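Local coordinates for ParM protein (Staphylococcus aureus, PDB 3JS6) that probably assembles into actin-like filaments that segregate plasmid DNA, and is captured here without bound nucleotide, at residues Asp22-Ile27 with Ala319-Phe324; Met7-Gly12 with Cys98-Leu103; Ser193-Ile198 with Val213-Thr218. One frame throughout, in Å; residues are numbered along the deposited sequence.

Contact 1: Asp22-Ile27 with Ala319-Phe324; sequences DEKFVI and ADDSQF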
# COMPACT_ATOMS: atom_id res chain seq x y z
N ASP A 22 -15.45 3.76 -6.92
CA ASP A 22 -15.73 2.61 -6.08
C ASP A 22 -14.97 1.36 -6.50
O ASP A 22 -15.24 0.27 -6.03
CB ASP A 22 -17.23 2.32 -6.09
CG ASP A 22 -18.04 3.49 -5.56
OD1 ASP A 22 -17.74 3.97 -4.45
OD2 ASP A 22 -18.98 3.94 -6.26
N GLU A 23 -14.01 1.55 -7.40
CA GLU A 23 -13.21 0.44 -7.93
C GLU A 23 -11.86 0.35 -7.23
O GLU A 23 -11.22 1.37 -6.94
CB GLU A 23 -13.01 0.67 -9.43
CG GLU A 23 -13.90 -0.12 -10.38
CD GLU A 23 -15.32 -0.36 -9.90
OE1 GLU A 23 -16.14 0.59 -9.85
OE2 GLU A 23 -15.62 -1.53 -9.56
N LYS A 24 -11.39 -0.86 -6.95
CA LYS A 24 -10.08 -0.96 -6.32
C LYS A 24 -9.38 -2.24 -6.70
O LYS A 24 -10.00 -3.13 -7.24
CB LYS A 24 -10.21 -0.83 -4.79
CG LYS A 24 -11.13 -1.82 -4.11
CD LYS A 24 -11.27 -1.47 -2.63
CE LYS A 24 -12.02 -2.55 -1.86
NZ LYS A 24 -11.99 -2.31 -0.38
N PHE A 25 -8.06 -2.30 -6.50
CA PHE A 25 -7.29 -3.50 -6.80
C PHE A 25 -6.10 -3.64 -5.88
O PHE A 25 -5.63 -2.65 -5.31
CB PHE A 25 -6.82 -3.50 -8.28
CG PHE A 25 -5.68 -2.55 -8.58
CD1 PHE A 25 -4.37 -2.85 -8.19
CD2 PHE A 25 -5.92 -1.35 -9.26
CE1 PHE A 25 -3.32 -1.98 -8.46
CE2 PHE A 25 -4.89 -0.46 -9.53
CZ PHE A 25 -3.57 -0.77 -9.13
N VAL A 26 -5.63 -4.87 -5.71
CA VAL A 26 -4.44 -5.16 -4.92
C VAL A 26 -3.78 -6.32 -5.69
O VAL A 26 -4.38 -7.36 -5.88
CB VAL A 26 -4.76 -5.50 -3.43
CG1 VAL A 26 -5.82 -6.61 -3.33
CG2 VAL A 26 -3.44 -5.86 -2.70
N ILE A 27 -2.58 -6.07 -6.19
CA ILE A 27 -1.84 -6.99 -7.05
C ILE A 27 -0.39 -6.98 -6.63
O ILE A 27 0.14 -5.93 -6.25
CB ILE A 27 -1.95 -6.48 -8.53
CG1 ILE A 27 -3.43 -6.46 -8.94
CG2 ILE A 27 -1.09 -7.32 -9.49
CD1 ILE A 27 -3.74 -5.65 -10.20
N ALA A 319 -8.95 -0.53 11.31
CA ALA A 319 -9.89 -0.23 10.23
C ALA A 319 -10.16 -1.54 9.48
O ALA A 319 -9.34 -2.46 9.54
CB ALA A 319 -9.27 0.79 9.26
N ASP A 320 -11.30 -1.64 8.78
CA ASP A 320 -11.58 -2.85 7.99
C ASP A 320 -10.71 -2.78 6.74
O ASP A 320 -10.34 -1.70 6.31
CB ASP A 320 -13.05 -2.91 7.55
CG ASP A 320 -13.97 -3.48 8.62
OD1 ASP A 320 -13.69 -4.59 9.12
OD2 ASP A 320 -14.98 -2.81 8.95
N ASP A 321 -10.40 -3.93 6.15
CA ASP A 321 -9.54 -4.00 4.97
C ASP A 321 -8.31 -3.13 5.13
O ASP A 321 -8.11 -2.19 4.35
CB ASP A 321 -10.30 -3.56 3.71
CG ASP A 321 -10.93 -4.73 2.98
OD1 ASP A 321 -11.88 -5.34 3.53
OD2 ASP A 321 -10.48 -5.04 1.85
N SER A 322 -7.51 -3.44 6.15
CA SER A 322 -6.29 -2.70 6.44
C SER A 322 -5.39 -2.54 5.20
O SER A 322 -4.63 -1.58 5.11
CB SER A 322 -5.49 -3.40 7.55
OG SER A 322 -6.18 -3.39 8.78
N GLN A 323 -5.48 -3.46 4.25
CA GLN A 323 -4.65 -3.35 3.05
C GLN A 323 -4.96 -2.07 2.28
O GLN A 323 -4.07 -1.49 1.65
CB GLN A 323 -4.85 -4.58 2.15
CG GLN A 323 -6.31 -4.82 1.77
CD GLN A 323 -6.58 -6.20 1.18
OE1 GLN A 323 -7.74 -6.59 1.01
NE2 GLN A 323 -5.51 -6.93 0.85
N PHE A 324 -6.21 -1.62 2.32
CA PHE A 324 -6.58 -0.40 1.61
C PHE A 324 -6.58 0.92 2.43
O PHE A 324 -6.94 1.99 1.91
CB PHE A 324 -7.94 -0.62 0.94
CG PHE A 324 -7.90 -1.64 -0.18
CD1 PHE A 324 -8.38 -2.94 0.00
CD2 PHE A 324 -7.33 -1.30 -1.40
CE1 PHE A 324 -8.30 -3.89 -1.03
CE2 PHE A 324 -7.24 -2.25 -2.45
CZ PHE A 324 -7.73 -3.55 -2.25

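Contact 2: Met7-Gly12 with Cys98-Leu103; sequences MALDFG and CSIGLL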
# COMPACT_ATOMS: atom_id res chain seq x y z
N MSE A 7 -7.33 9.38 -8.43
CA MSE A 7 -6.65 8.08 -8.39
C MSE A 7 -5.82 8.04 -7.12
O MSE A 7 -5.01 8.94 -6.89
CB MSE A 7 -5.69 7.89 -9.55
CG MSE A 7 -6.29 7.64 -10.93
SE MSE A 7 -4.82 7.31 -12.23
CE MSE A 7 -5.85 6.76 -13.74
N ALA A 8 -6.01 6.99 -6.31
CA ALA A 8 -5.24 6.83 -5.09
C ALA A 8 -4.43 5.56 -5.32
O ALA A 8 -4.97 4.53 -5.71
CB ALA A 8 -6.15 6.66 -3.90
N LEU A 9 -3.12 5.67 -5.10
CA LEU A 9 -2.20 4.55 -5.35
C LEU A 9 -1.26 4.36 -4.18
O LEU A 9 -0.84 5.33 -3.56
CB LEU A 9 -1.37 4.83 -6.59
CG LEU A 9 -2.10 4.64 -7.93
CD1 LEU A 9 -1.28 5.26 -9.09
CD2 LEU A 9 -2.31 3.12 -8.15
N ASP A 10 -0.91 3.11 -3.91
CA ASP A 10 -0.02 2.79 -2.80
C ASP A 10 0.95 1.74 -3.32
O ASP A 10 0.58 0.57 -3.46
CB ASP A 10 -0.85 2.21 -1.66
CG ASP A 10 -0.01 1.84 -0.43
OD1 ASP A 10 1.22 2.05 -0.42
OD2 ASP A 10 -0.61 1.35 0.55
N PHE A 11 2.18 2.16 -3.63
CA PHE A 11 3.18 1.23 -4.15
C PHE A 11 3.99 0.68 -2.98
O PHE A 11 5.10 1.13 -2.71
CB PHE A 11 4.09 1.95 -5.15
CG PHE A 11 3.36 2.48 -6.35
CD1 PHE A 11 2.90 3.79 -6.38
CD2 PHE A 11 3.10 1.64 -7.43
CE1 PHE A 11 2.18 4.27 -7.49
CE2 PHE A 11 2.38 2.11 -8.55
CZ PHE A 11 1.92 3.43 -8.57
N GLY A 12 3.42 -0.29 -2.30
CA GLY A 12 4.08 -0.84 -1.13
C GLY A 12 4.99 -2.03 -1.29
O GLY A 12 5.37 -2.44 -2.40
N CYS A 98 1.37 0.82 -15.59
CA CYS A 98 0.30 -0.20 -15.60
C CYS A 98 -0.75 0.02 -14.50
O CYS A 98 -1.94 -0.27 -14.70
CB CYS A 98 0.89 -1.62 -15.44
SG CYS A 98 1.96 -2.05 -16.83
N SER A 99 -0.31 0.51 -13.35
CA SER A 99 -1.18 0.77 -12.21
C SER A 99 -2.09 1.95 -12.58
O SER A 99 -3.30 1.94 -12.35
CB SER A 99 -0.34 1.10 -10.97
OG SER A 99 0.41 -0.03 -10.57
N ILE A 100 -1.50 2.98 -13.16
CA ILE A 100 -2.30 4.12 -13.58
C ILE A 100 -3.26 3.63 -14.66
O ILE A 100 -4.45 3.96 -14.64
CB ILE A 100 -1.39 5.25 -14.11
CG1 ILE A 100 -0.72 5.94 -12.91
CG2 ILE A 100 -2.21 6.21 -14.98
CD1 ILE A 100 0.32 7.00 -13.28
N GLY A 101 -2.76 2.81 -15.58
CA GLY A 101 -3.61 2.30 -16.64
C GLY A 101 -4.80 1.48 -16.15
O GLY A 101 -5.91 1.60 -16.70
N LEU A 102 -4.60 0.66 -15.13
CA LEU A 102 -5.68 -0.17 -14.59
C LEU A 102 -6.78 0.71 -14.02
O LEU A 102 -7.96 0.41 -14.15
CB LEU A 102 -5.19 -1.09 -13.46
CG LEU A 102 -4.85 -2.56 -13.72
CD1 LEU A 102 -4.65 -3.24 -12.34
CD2 LEU A 102 -5.97 -3.28 -14.52
N LEU A 103 -6.39 1.79 -13.35
CA LEU A 103 -7.39 2.69 -12.80
C LEU A 103 -8.09 3.44 -13.95
O LEU A 103 -9.32 3.60 -13.91
CB LEU A 103 -6.78 3.66 -11.80
CG LEU A 103 -6.17 3.04 -10.52
CD1 LEU A 103 -5.73 4.15 -9.56
CD2 LEU A 103 -7.19 2.13 -9.81

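Contact 3: Ser193-Ile198 with Val213-Thr218; sequences SGTTII and VINKGT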
# COMPACT_ATOMS: atom_id res chain seq x y z
N SER A 193 5.26 -8.01 7.03
CA SER A 193 5.78 -9.36 6.88
C SER A 193 7.18 -9.54 7.48
O SER A 193 7.46 -10.55 8.12
CB SER A 193 5.81 -9.72 5.40
OG SER A 193 6.50 -8.72 4.68
N GLY A 194 8.05 -8.55 7.29
CA GLY A 194 9.40 -8.66 7.80
C GLY A 194 9.77 -7.71 8.92
O GLY A 194 10.80 -7.89 9.58
N THR A 195 8.95 -6.69 9.15
CA THR A 195 9.24 -5.72 10.20
C THR A 195 7.94 -5.25 10.84
O THR A 195 6.86 -5.45 10.28
CB THR A 195 9.98 -4.48 9.64
OG1 THR A 195 9.11 -3.77 8.74
CG2 THR A 195 11.23 -4.90 8.89
N THR A 196 8.06 -4.63 12.01
CA THR A 196 6.92 -4.07 12.73
C THR A 196 7.31 -2.61 12.93
O THR A 196 8.25 -2.30 13.65
CB THR A 196 6.71 -4.76 14.08
OG1 THR A 196 6.39 -6.13 13.85
CG2 THR A 196 5.57 -4.10 14.85
N ILE A 197 6.58 -1.72 12.27
CA ILE A 197 6.89 -0.30 12.29
C ILE A 197 5.98 0.57 13.15
O ILE A 197 4.76 0.47 13.06
CB ILE A 197 6.81 0.27 10.84
CG1 ILE A 197 7.42 -0.71 9.85
CG2 ILE A 197 7.49 1.62 10.77
CD1 ILE A 197 8.87 -0.97 10.06
N ILE A 198 6.57 1.45 13.95
CA ILE A 198 5.79 2.38 14.76
C ILE A 198 6.16 3.79 14.33
O ILE A 198 7.35 4.15 14.32
CB ILE A 198 6.08 2.24 16.26
CG1 ILE A 198 5.48 0.93 16.81
CG2 ILE A 198 5.46 3.43 17.02
CD1 ILE A 198 6.06 -0.35 16.22
N VAL A 213 11.49 0.89 14.56
CA VAL A 213 11.23 -0.32 13.80
C VAL A 213 11.79 -1.56 14.50
O VAL A 213 12.90 -1.53 15.02
CB VAL A 213 11.85 -0.26 12.41
CG1 VAL A 213 11.54 -1.54 11.64
CG2 VAL A 213 11.33 0.97 11.66
N ILE A 214 11.00 -2.63 14.54
CA ILE A 214 11.40 -3.89 15.13
C ILE A 214 11.66 -4.75 13.89
O ILE A 214 10.81 -4.81 13.00
CB ILE A 214 10.27 -4.52 15.99
CG1 ILE A 214 9.85 -3.56 17.09
CG2 ILE A 214 10.73 -5.85 16.59
CD1 ILE A 214 10.99 -2.99 17.88
N ASN A 215 12.82 -5.38 13.82
CA ASN A 215 13.15 -6.18 12.64
C ASN A 215 12.62 -7.60 12.71
O ASN A 215 13.35 -8.56 12.43
CB ASN A 215 14.67 -6.19 12.42
CG ASN A 215 15.04 -6.60 11.01
OD1 ASN A 215 14.44 -6.14 10.04
ND2 ASN A 215 16.06 -7.46 10.88
N LYS A 216 11.35 -7.73 13.06
CA LYS A 216 10.67 -9.01 13.15
C LYS A 216 9.26 -8.78 12.61
O LYS A 216 8.63 -7.77 12.94
CB LYS A 216 10.59 -9.48 14.61
CG LYS A 216 11.97 -9.68 15.26
CD LYS A 216 11.95 -9.39 16.77
CE LYS A 216 11.02 -10.34 17.52
NZ LYS A 216 11.09 -10.12 18.99
N GLY A 217 8.77 -9.69 11.77
CA GLY A 217 7.45 -9.53 11.20
C GLY A 217 6.61 -10.78 11.30
O GLY A 217 6.90 -11.68 12.09
N THR A 218 5.55 -10.85 10.49
CA THR A 218 4.67 -12.00 10.50
C THR A 218 5.38 -13.29 10.06
O THR A 218 5.08 -14.37 10.56
CB THR A 218 3.43 -11.76 9.62
OG1 THR A 218 3.84 -11.53 8.27
CG2 THR A 218 2.65 -10.55 10.14

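Contact 1: Asp22-Ile27 with Ala319-Phe324
K24 lies across the ring of F324, and its side chain meets the ring over most of its length. CG sits between the backbone N and the carbonyl carbon (chi1 57°), and the chain is extended from there. This lays the aliphatic part along one face of the ring. At the start, K24 CB is 4.0 Å from F324 CE2. Further out, K24 CD stands over the middle of the face, 3.9 Å from the ring centroid, as a CH-pi contact. K24 CE then passes above the CE1 side, 4.0 Å from F324 CE1. The ammonium at the tip has gone past the centre. K24 NZ is 4.3 Å from the F324 centroid and 34° off the ring normal, an off-centre cation-pi contact. The same NZ reaches D321 OD2 at 3.8 Å in a long salt bridge. That carboxylate oxygen lies at the ring edge, in its plane. The ammonium therefore has two partners, the pi face and an anion, neither of them tight.

The contact brings the two halves of an actin-like fold together. Strand 23-33 belongs to the first sheet. Residues 319-324 form the loop that follows strand 316-317 of the second sheet and leads into helix 325-342. A backbone bond from F324 N to D321 O closes a tight turn in this loop. D321 O also takes a hydrogen bond from R328 of that helix.

F25 and V26 of the same strand also meet the ring. F25 O comes to the ring edge, near its plane, 3.3 Å from F324 CE2. V26 crosses the F324 side chain at about a right angle, with V26 CB 3.7 Å from F324 CZ. K17 of the adjoining strand 15-20 also touches F324. F324 is buried, while K24, lying over it, is exposed.

Contact 2: Met7-Gly12 with Cys98-Leu103
M7, a selenomethionine in the crystal, and L9 pack on L103 and I100 of helix 90-104. Most of the contact is apolar. The chains of M7 and L103 run past each other in opposite directions, with M7 CB 3.7 Å from L103 CD1. The methyl L103 CD1 also meets the next inward-facing residue, L9, at 3.8 Å from L9 CD2. I100 crosses both strand residues at about a right angle. It offers CG1 to L9 CD1 at 3.9 Å and CG2 to the selenium end of M7.

The segments run at 143° to each other, with axes 9.6 Å apart. The helix runs against the strand direction, well off antiparallel, across one face of the sheet, in the first half of the actin-like fold. Strand 4-11 leads into the hairpin turn before strand 15-20. In actin relatives this turn is the first phosphate loop, although no nucleotide is bound here.

Two contacts involve polar atoms. The extended M7 chain carries its terminal methyl to the helix backbone, with M7 CE 3.3 Å from I100 O. S99 lies against the F11 ring, with OG 3.5 Å from F11 CE2. The hydroxyl stands beside its own backbone N (chi1 -66°) and is hydrogen-bonded to L95 O, one turn back. F92 adds an edge-to-face ring contact to F11.

Contact 3: Ser193-Ile198 with Val213-Thr218
T196 turns OG1 anti to its carbonyl carbon (chi1 -63°), which places the hydroxyl near K216 of the returning chain. OG1 gives its proton to K216 O at 2.9 Å, in the carbonyl plane. T195 has a different first torsion (66°), with OG1 between the backbone N and the carbonyl carbon. This leaves the methyl CG2 beside N215, 3.6 Å from N215 OD1.

T196 and I214 form an antiparallel hydrogen-bonded pair. T196 N donates to I214 O at 2.9 Å, nearly straight at 166°, and I214 N returns the bond to T196 O. I197 and V213 are the next, non-hydrogen-bonded pair. Their side chains lie side by side and point the same way, with I197 CG2 4.0 Å from V213 CG2.

These pairs are one end of the hairpin of strands 196-202 and 205-214, at the edge of the second sheet of the actin-like fold. Residues 193-195 come just before it. Their position is consistent with the second phosphate loop of the actin family. I214 packs on helix 263-284, where E276 holds K216 in a salt bridge.

Beyond the paired residues the backbones stay close. G217 CA is 3.2 Å from S193 O in a CA-H...O contact. G217 is the N-cap of helix 218-228, and its N is hydrogen-bonded to the D220 carboxylate.

Contact 2 opens first, at residues 7-12 on strand 4-11. Contact 1 opens next, at residues 22-27 on strand 23-33. Helix 90-104 then closes contact 2 within the first half of the fold, so the two loops cross. The chain passes into the second half, where contact 3 opens and closes along one hairpin. Contact 3 follows contact 2 in series and is nested inside the long loop of contact 1. That loop closes only at 319-324, where the chain comes back to the first sheet. Contacts 1 and 2 touch where F25 packs on L102 and L103, and I27 on L102. Contact 3 stands apart, its centre about 21 Å from that of contact 1.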